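Probable nitrite reductase [nad(p)h] small subunit NIRD (Mycobacterium tuberculosis, PDB 4AIV) is probably required for the activity of the NADH-dependent nitrite reductase, which reduces nitrite to ammonium, and associates with the large subunit NirB. Local coordinates at residues L29-L37 and G109-A117; V45-F54 and V96-V105. All coordinates share one frame; numbering follows the deposited sequence.

Contact 1 of 2, residues L29-L37 and G109-A117; sequences LDDGSQVAL and GRIQVARVA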
loop_
_atom_site.group_PDB
_atom_site.type_symbol
_atom_site.label_atom_id
_atom_site.label_comp_id
_atom_site.label_asym_id
_atom_site.label_seq_id
_atom_site.Cartn_x
_atom_site.Cartn_y
_atom_site.Cartn_z
ATOM N N LEU A 29 11.122 3.399 2.109
ATOM C CA LEU A 29 11.506 4.290 1.018
ATOM C C LEU A 29 12.783 5.056 1.366
ATOM O O LEU A 29 13.258 5.014 2.504
ATOM C CB LEU A 29 10.375 5.254 0.659
ATOM C CG LEU A 29 9.012 4.630 0.336
ATOM C CD1 LEU A 29 8.006 5.720 -0.081
ATOM C CD2 LEU A 29 9.142 3.537 -0.740
ATOM N N ASP A 30 13.328 5.754 0.376
ATOM C CA ASP A 30 14.624 6.414 0.510
ATOM C C ASP A 30 14.674 7.415 1.673
ATOM O O ASP A 30 15.723 7.594 2.299
ATOM C CB ASP A 30 14.968 7.117 -0.802
ATOM C CG ASP A 30 14.168 8.376 -0.998
ATOM O OD1 ASP A 30 12.919 8.288 -1.136
ATOM O OD2 ASP A 30 14.786 9.461 -0.985
ATOM N N ASP A 31 13.540 8.047 1.982
ATOM C CA ASP A 31 13.508 9.055 3.046
ATOM C C ASP A 31 13.060 8.482 4.391
ATOM O O ASP A 31 12.868 9.219 5.354
ATOM C CB ASP A 31 12.611 10.233 2.654
ATOM C CG ASP A 31 11.137 9.893 2.732
ATOM O OD1 ASP A 31 10.788 8.692 2.646
ATOM O OD2 ASP A 31 10.319 10.827 2.866
ATOM N N GLY A 32 12.879 7.166 4.453
ATOM C CA GLY A 32 12.471 6.526 5.690
ATOM C C GLY A 32 10.978 6.285 5.840
ATOM O O GLY A 32 10.559 5.659 6.821
ATOM N N SER A 33 10.172 6.774 4.893
ATOM C CA SER A 33 8.736 6.471 4.895
ATOM C C SER A 33 8.536 4.956 4.884
ATOM O O SER A 33 9.285 4.229 4.224
ATOM C CB SER A 33 8.035 7.068 3.667
ATOM O OG SER A 33 8.304 8.448 3.541
ATOM N N GLN A 34 7.532 4.491 5.620
ATOM C CA GLN A 34 7.224 3.071 5.693
ATOM C C GLN A 34 5.955 2.844 4.920
ATOM O O GLN A 34 4.968 3.562 5.104
ATOM C CB GLN A 34 6.994 2.618 7.134
ATOM C CG GLN A 34 8.045 3.026 8.112
ATOM C CD GLN A 34 7.688 2.531 9.485
ATOM O OE1 GLN A 34 6.879 1.605 9.622
ATOM N NE2 GLN A 34 8.265 3.144 10.513
ATOM N N VAL A 35 5.977 1.819 4.081
ATOM C CA VAL A 35 4.923 1.593 3.111
ATOM C C VAL A 35 4.397 0.156 3.188
ATOM O O VAL A 35 5.175 -0.776 3.385
ATOM C CB VAL A 35 5.490 1.887 1.708
ATOM C CG1 VAL A 35 4.797 1.073 0.650
ATOM C CG2 VAL A 35 5.416 3.388 1.426
ATOM N N ALA A 36 3.079 -0.018 3.077
ATOM C CA ALA A 36 2.503 -1.352 2.927
ATOM C C ALA A 36 2.238 -1.587 1.437
ATOM O O ALA A 36 1.434 -0.868 0.821
ATOM C CB ALA A 36 1.208 -1.479 3.729
ATOM N N LEU A 37 2.918 -2.578 0.867
ATOM C CA LEU A 37 2.819 -2.877 -0.561
ATOM C C LEU A 37 2.039 -4.168 -0.804
ATOM O O LEU A 37 2.326 -5.195 -0.188
ATOM C CB LEU A 37 4.221 -3.008 -1.170
ATOM C CG LEU A 37 4.309 -3.423 -2.654
ATOM C CD1 LEU A 37 3.771 -2.322 -3.607
ATOM C CD2 LEU A 37 5.745 -3.814 -3.024
ATOM N N GLY A 109 9.784 -6.228 -15.045
ATOM C CA GLY A 109 9.197 -6.970 -13.942
ATOM C C GLY A 109 9.698 -6.620 -12.551
ATOM O O GLY A 109 9.719 -7.476 -11.666
ATOM N N ARG A 110 10.106 -5.373 -12.348
ATOM C CA ARG A 110 10.504 -4.920 -11.015
ATOM C C ARG A 110 9.406 -4.049 -10.433
ATOM O O ARG A 110 8.892 -3.153 -11.112
ATOM C CB ARG A 110 11.807 -4.115 -11.074
ATOM C CG ARG A 110 13.054 -4.925 -11.416
ATOM N N ILE A 111 9.041 -4.312 -9.183
ATOM C CA ILE A 111 8.078 -3.463 -8.493
ATOM C C ILE A 111 8.794 -2.287 -7.838
ATOM O O ILE A 111 9.750 -2.469 -7.081
ATOM C CB ILE A 111 7.290 -4.235 -7.415
ATOM C CG1 ILE A 111 6.550 -5.416 -8.052
ATOM C CG2 ILE A 111 6.302 -3.299 -6.710
ATOM C CD1 ILE A 111 5.879 -6.332 -7.049
ATOM N N GLN A 112 8.345 -1.077 -8.149
ATOM C CA GLN A 112 8.884 0.112 -7.505
ATOM C C GLN A 112 7.790 0.924 -6.846
ATOM O O GLN A 112 6.627 0.873 -7.259
ATOM C CB GLN A 112 9.582 1.001 -8.521
ATOM C CG GLN A 112 10.727 0.341 -9.240
ATOM C CD GLN A 112 11.526 1.351 -10.013
ATOM O OE1 GLN A 112 11.065 1.876 -11.028
ATOM N NE2 GLN A 112 12.730 1.649 -9.527
ATOM N N VAL A 113 8.186 1.687 -5.833
ATOM C CA VAL A 113 7.290 2.581 -5.128
ATOM C C VAL A 113 7.943 3.948 -5.040
ATOM O O VAL A 113 9.127 4.057 -4.698
ATOM C CB VAL A 113 7.002 2.077 -3.691
ATOM C CG1 VAL A 113 6.089 3.061 -2.959
ATOM C CG2 VAL A 113 6.394 0.683 -3.716
ATOM N N ALA A 114 7.180 4.992 -5.346
ATOM C CA ALA A 114 7.731 6.338 -5.318
ATOM C C ALA A 114 7.232 7.121 -4.120
ATOM O O ALA A 114 6.160 6.855 -3.579
ATOM C CB ALA A 114 7.376 7.086 -6.601
ATOM N N ARG A 115 8.028 8.086 -3.692
ATOM C CA ARG A 115 7.497 9.155 -2.869
ATOM C C ARG A 115 7.651 10.401 -3.717
ATOM O O ARG A 115 8.558 10.493 -4.550
ATOM C CB ARG A 115 8.256 9.301 -1.551
ATOM C CG ARG A 115 9.696 9.707 -1.737
ATOM C CD ARG A 115 10.263 10.385 -0.512
ATOM N NE ARG A 115 11.683 10.638 -0.707
ATOM C CZ ARG A 115 12.241 11.844 -0.766
ATOM N NH1 ARG A 115 11.504 12.936 -0.618
ATOM N NH2 ARG A 115 13.551 11.948 -0.959
ATOM N N VAL A 116 6.756 11.357 -3.520
ATOM C CA VAL A 116 6.783 12.572 -4.306
ATOM C C VAL A 116 7.556 13.636 -3.548
ATOM O O VAL A 116 7.263 13.915 -2.382
ATOM C CB VAL A 116 5.354 13.066 -4.628
ATOM C CG1 VAL A 116 5.398 14.420 -5.318
ATOM C CG2 VAL A 116 4.627 12.046 -5.485
ATOM N N ALA A 117 8.566 14.204 -4.200
ATOM C CA ALA A 117 9.342 15.281 -3.602
ATOM C C ALA A 117 9.250 16.544 -4.456
ATOM O O ALA A 117 8.755 16.506 -5.588
ATOM C CB ALA A 117 10.797 14.856 -3.416
#

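Contact 2 of 2, residues V45-F54 and V96-V105; sequences VHAVGNVDPF and VSVPVYPARV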
loop_
_atom_site.group_PDB
_atom_site.type_symbol
_atom_site.label_atom_id
_atom_site.label_comp_id
_atom_site.label_asym_id
_atom_site.label_seq_id
_atom_site.Cartn_x
_atom_site.Cartn_y
_atom_site.Cartn_z
ATOM N N VAL A 45 -0.195 -3.409 -8.452
ATOM C CA VAL A 45 0.466 -3.223 -7.166
ATOM C C VAL A 45 0.011 -1.900 -6.577
ATOM O O VAL A 45 -0.221 -0.934 -7.307
ATOM C CB VAL A 45 2.023 -3.282 -7.267
ATOM C CG1 VAL A 45 2.471 -4.675 -7.699
ATOM C CG2 VAL A 45 2.562 -2.213 -8.226
ATOM N N HIS A 46 -0.151 -1.866 -5.256
ATOM C CA HIS A 46 -0.606 -0.662 -4.571
ATOM C C HIS A 46 0.215 -0.451 -3.306
ATOM O O HIS A 46 0.497 -1.407 -2.571
ATOM C CB HIS A 46 -2.095 -0.764 -4.231
ATOM C CG HIS A 46 -2.971 -0.875 -5.440
ATOM N ND1 HIS A 46 -3.473 0.218 -6.107
ATOM C CD2 HIS A 46 -3.391 -1.964 -6.132
ATOM C CE1 HIS A 46 -4.174 -0.177 -7.145
ATOM N NE2 HIS A 46 -4.149 -1.508 -7.185
ATOM N N ALA A 47 0.599 0.793 -3.056
ATOM C CA ALA A 47 1.401 1.119 -1.875
ATOM C C ALA A 47 0.708 2.182 -1.039
ATOM O O ALA A 47 0.399 3.284 -1.537
ATOM C CB ALA A 47 2.798 1.588 -2.286
ATOM N N VAL A 48 0.446 1.849 0.227
ATOM C CA VAL A 48 -0.159 2.795 1.156
ATOM C C VAL A 48 0.689 2.889 2.431
ATOM O O VAL A 48 1.592 2.074 2.649
ATOM C CB VAL A 48 -1.637 2.428 1.510
ATOM C CG1 VAL A 48 -2.522 2.469 0.258
ATOM C CG2 VAL A 48 -1.716 1.063 2.188
ATOM N N GLY A 49 0.416 3.893 3.255
ATOM C CA GLY A 49 1.111 4.026 4.529
ATOM C C GLY A 49 1.071 2.737 5.341
ATOM O O GLY A 49 0.037 2.081 5.423
ATOM N N ASN A 50 2.201 2.362 5.930
ATOM C CA ASN A 50 2.270 1.135 6.726
ATOM C C ASN A 50 1.758 1.322 8.159
ATOM O O ASN A 50 1.533 0.346 8.895
ATOM C CB ASN A 50 3.706 0.600 6.752
ATOM C CG ASN A 50 3.774 -0.860 7.144
ATOM O OD1 ASN A 50 2.911 -1.665 6.762
ATOM N ND2 ASN A 50 4.796 -1.214 7.916
ATOM N N VAL A 51 1.572 2.576 8.559
ATOM C CA VAL A 51 1.149 2.865 9.923
ATOM C C VAL A 51 -0.368 3.046 10.027
ATOM O O VAL A 51 -0.954 3.901 9.354
ATOM C CB VAL A 51 1.872 4.106 10.489
ATOM C CG1 VAL A 51 1.418 4.377 11.917
ATOM C CG2 VAL A 51 3.384 3.916 10.420
ATOM N N ASP A 52 -0.997 2.223 10.864
ATOM C CA ASP A 52 -2.421 2.362 11.168
ATOM C C ASP A 52 -2.633 3.747 11.748
ATOM O O ASP A 52 -2.022 4.093 12.757
ATOM C CB ASP A 52 -2.871 1.279 12.163
ATOM C CG ASP A 52 -4.363 1.364 12.510
ATOM O OD1 ASP A 52 -4.862 2.460 12.876
ATOM O OD2 ASP A 52 -5.050 0.322 12.431
ATOM N N PRO A 53 -3.498 4.549 11.111
ATOM C CA PRO A 53 -3.664 5.947 11.524
ATOM C C PRO A 53 -4.493 6.105 12.793
ATOM O O PRO A 53 -4.619 7.223 13.291
ATOM C CB PRO A 53 -4.396 6.574 10.336
ATOM C CG PRO A 53 -5.196 5.464 9.782
ATOM C CD PRO A 53 -4.342 4.219 9.948
ATOM N N PHE A 54 -5.053 5.015 13.307
ATOM C CA PHE A 54 -5.778 5.081 14.571
ATOM C C PHE A 54 -4.850 4.710 15.734
ATOM O O PHE A 54 -4.783 5.428 16.736
ATOM C CB PHE A 54 -7.028 4.186 14.550
ATOM C CG PHE A 54 -8.105 4.650 13.586
ATOM C CD1 PHE A 54 -9.074 5.556 13.991
ATOM C CD2 PHE A 54 -8.147 4.177 12.275
ATOM C CE1 PHE A 54 -10.067 5.984 13.115
ATOM C CE2 PHE A 54 -9.144 4.602 11.388
ATOM C CZ PHE A 54 -10.103 5.506 11.811
ATOM N N VAL A 96 -10.529 10.062 8.090
ATOM C CA VAL A 96 -9.238 9.429 8.334
ATOM C C VAL A 96 -8.722 8.830 7.025
ATOM O O VAL A 96 -9.509 8.466 6.156
ATOM C CB VAL A 96 -9.358 8.342 9.435
ATOM C CG1 VAL A 96 -8.026 7.634 9.679
ATOM C CG2 VAL A 96 -9.880 8.958 10.734
ATOM N N SER A 97 -7.399 8.764 6.870
ATOM C CA SER A 97 -6.798 8.119 5.710
ATOM C C SER A 97 -5.351 7.718 6.002
ATOM O O SER A 97 -4.759 8.143 7.004
ATOM C CB SER A 97 -6.876 9.034 4.480
ATOM O OG SER A 97 -6.099 10.206 4.665
ATOM N N VAL A 98 -4.799 6.869 5.143
ATOM C CA VAL A 98 -3.355 6.670 5.083
ATOM C C VAL A 98 -2.868 7.269 3.778
ATOM O O VAL A 98 -3.656 7.405 2.828
ATOM C CB VAL A 98 -2.961 5.172 5.118
ATOM C CG1 VAL A 98 -3.186 4.600 6.503
ATOM C CG2 VAL A 98 -3.722 4.378 4.043
ATOM N N PRO A 99 -1.574 7.632 3.715
ATOM C CA PRO A 99 -1.026 8.123 2.446
ATOM C C PRO A 99 -1.007 7.028 1.397
ATOM O O PRO A 99 -0.927 5.839 1.732
ATOM C CB PRO A 99 0.420 8.516 2.808
ATOM C CG PRO A 99 0.729 7.724 4.050
ATOM C CD PRO A 99 -0.577 7.688 4.801
ATOM N N VAL A 100 -1.085 7.431 0.134
ATOM C CA VAL A 100 -0.956 6.499 -0.973
ATOM C C VAL A 100 0.287 6.903 -1.751
ATOM O O VAL A 100 0.598 8.087 -1.857
ATOM C CB VAL A 100 -2.230 6.477 -1.877
ATOM C CG1 VAL A 100 -2.550 7.880 -2.411
ATOM C CG2 VAL A 100 -2.077 5.479 -3.024
ATOM N N TYR A 101 1.026 5.916 -2.246
ATOM C CA TYR A 101 2.284 6.175 -2.932
ATOM C C TYR A 101 2.192 5.588 -4.332
ATOM O O TYR A 101 1.673 4.482 -4.505
ATOM C CB TYR A 101 3.466 5.535 -2.177
ATOM C CG TYR A 101 3.665 6.082 -0.781
ATOM C CD1 TYR A 101 2.903 5.613 0.287
ATOM C CD2 TYR A 101 4.598 7.084 -0.533
ATOM C CE1 TYR A 101 3.082 6.116 1.575
ATOM C CE2 TYR A 101 4.783 7.594 0.750
ATOM C CZ TYR A 101 4.019 7.112 1.794
ATOM O OH TYR A 101 4.199 7.626 3.062
ATOM N N PRO A 102 2.693 6.323 -5.335
ATOM C CA PRO A 102 2.734 5.733 -6.681
ATOM C C PRO A 102 3.501 4.412 -6.658
ATOM O O PRO A 102 4.540 4.285 -5.997
ATOM C CB PRO A 102 3.493 6.775 -7.508
ATOM C CG PRO A 102 3.285 8.084 -6.755
ATOM C CD PRO A 102 3.252 7.688 -5.289
ATOM N N ALA A 103 2.964 3.420 -7.354
ATOM C CA ALA A 103 3.577 2.106 -7.405
ATOM C C ALA A 103 3.459 1.575 -8.825
ATOM O O ALA A 103 2.406 1.680 -9.460
ATOM C CB ALA A 103 2.907 1.168 -6.415
ATOM N N ARG A 104 4.548 1.017 -9.331
ATOM C CA ARG A 104 4.556 0.539 -10.703
ATOM C C ARG A 104 5.294 -0.784 -10.835
ATOM O O ARG A 104 6.064 -1.185 -9.946
ATOM C CB ARG A 104 5.191 1.596 -11.629
ATOM C CG ARG A 104 6.681 1.809 -11.393
ATOM C CD ARG A 104 7.241 2.823 -12.382
ATOM N NE ARG A 104 8.683 3.021 -12.224
ATOM C CZ ARG A 104 9.366 3.995 -12.817
ATOM N NH1 ARG A 104 8.729 4.861 -13.603
ATOM N NH2 ARG A 104 10.678 4.114 -12.612
ATOM N N VAL A 105 5.032 -1.472 -11.944
ATOM C CA VAL A 105 5.826 -2.627 -12.332
ATOM C C VAL A 105 6.501 -2.280 -13.656
ATOM O O VAL A 105 5.822 -2.006 -14.650
ATOM C CB VAL A 105 4.956 -3.906 -12.468
ATOM C CG1 VAL A 105 5.832 -5.138 -12.646
ATOM C CG2 VAL A 105 4.048 -4.064 -11.251
HETATM O O HOH W 1 -0.200 1.856 -7.808
HETATM O O HOH W 2 -0.146 2.839 -5.178
#

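Contact 1 of 2, residues L29-L37 and G109-A117
Arg115 grips Asp30 side-on. Its NE meets Asp30 OD1 at 2.7 Å and its NH2 meets Asp30 OD2 at 2.8 Å. Both bonds are nearly straight, and each oxygen uses its syn lone pair. The acid lies at the guanidinium edge, and the two planes are 17° apart, nearly coplanar. Two parallel bonds of this kind fix the rotation of both groups.

Asp31 approaches the same arginine differently. Its carboxylate is stacked on the end of the arginine chain, with planes 6° apart. Asp31 CB lies over one guanidinium face, and Asp31 CG is 3.4 Å from Arg115 CD. Asp31 OD2 is in long salt-bridge range of Arg115 NE (3.8 Å), but lies well out of the guanidinium plane, so no N-H points at it. Asp31 OD1 is used inside its own loop. It accepts from Ser33 N, which comes from above the carboxylate plane, and from Ser33 OG. The bond to Ser33 N closes an Asx turn. The one positive charge probably offsets both acids.

Apolar side chains continue the contact from there. Leu29 splits its two methyls: CD1 lies 3.9 Å from Arg115 CB, and CD2 lies 3.8 Å from Val113 CG1. Leu29 and Val113 cross at about a right angle. Leu37 points toward strand 110-117, where its CD1 faces Val113 CG2 and its CD2 reaches Ile111 CG2 at 3.8 Å. Tyr101 also touches Leu29, Val35 and Val113.

The axes of strands 34-37 and 110-117 come no closer than 9.9 Å. Strands 45-49 and 100-105 lie between them in sheet order. The type I turn Leu29-Gly32 carries both acids to Arg115. The contact thus spans one face of the curved antiparallel sheet of the Rieske-like fold.

Contact 2 of 2, residues V45-F54 and V96-V105
With Val45 CG1 beside the backbone N (chi1 -65°), CG2 falls between the backbone N and the carbonyl carbon, 3.9 Å from Ala103 CB and 3.8 Å from Val105 CG2. The ring of Tyr101 swings beside its own backbone N (chi1 -62°). Its CE1 then comes to 3.9 Å from Gly49 N, and Ala47 O also lies at the ring edge, near its plane.

Two backbone bonds join the two segments. Tyr101 N donates to Ala47 O, and Gly49 N donates to Pro99 O at 2.8 Å. Between them Val48 and Val100 form a non-hydrogen-bonded antiparallel pair. Val48 CA also makes a CH...O contact with Pro99 O.

Towards Val45 water takes over from direct bonds. One water donates to Val45 O and Ala103 O. Another accepts from Ala47 N and donates to Tyr101 O.

Beyond Gly49 the contact becomes apolar. Val98 CG1 touches Pro53 CD at 3.7 Å, while Val98 CG2 touches Val48 CB. Val96 meets Pro53 through CG1, and its CG2 is 3.6 Å from Phe54 CZ, oblique to the ring. Asp52 OD1 accepts from Phe54 N in an Asx turn, and also from Ser55 N. Phe83 of strand 82-84 touches Pro53, Phe54 and Val98.

Pro102, at the break in strand 100-105, has no N-H to donate. This probably leaves waters to bridge the backbones there, in the middle of the six-stranded sheet of the Rieske-like domain.

The centres of contacts 1 and 2 lie about 10 Å apart, and both belong to the six-stranded antiparallel sheet. Strand 34-39 is followed in the chain by its sheet neighbour 45-49, and strand 100-105 by its neighbour 110-117. Contact 2 is therefore nested along the chain inside the loop closed by contact 1. The two also touch directly: Ala36 N probably bonds to Val48 O, and Gln112 OE1 to Arg104 NH2. Contact 2 joins the inner strands edge to edge, while contact 1 joins the strands that flank them. Together they link early and late parts of the Rieske-like domain into one continuous sheet core.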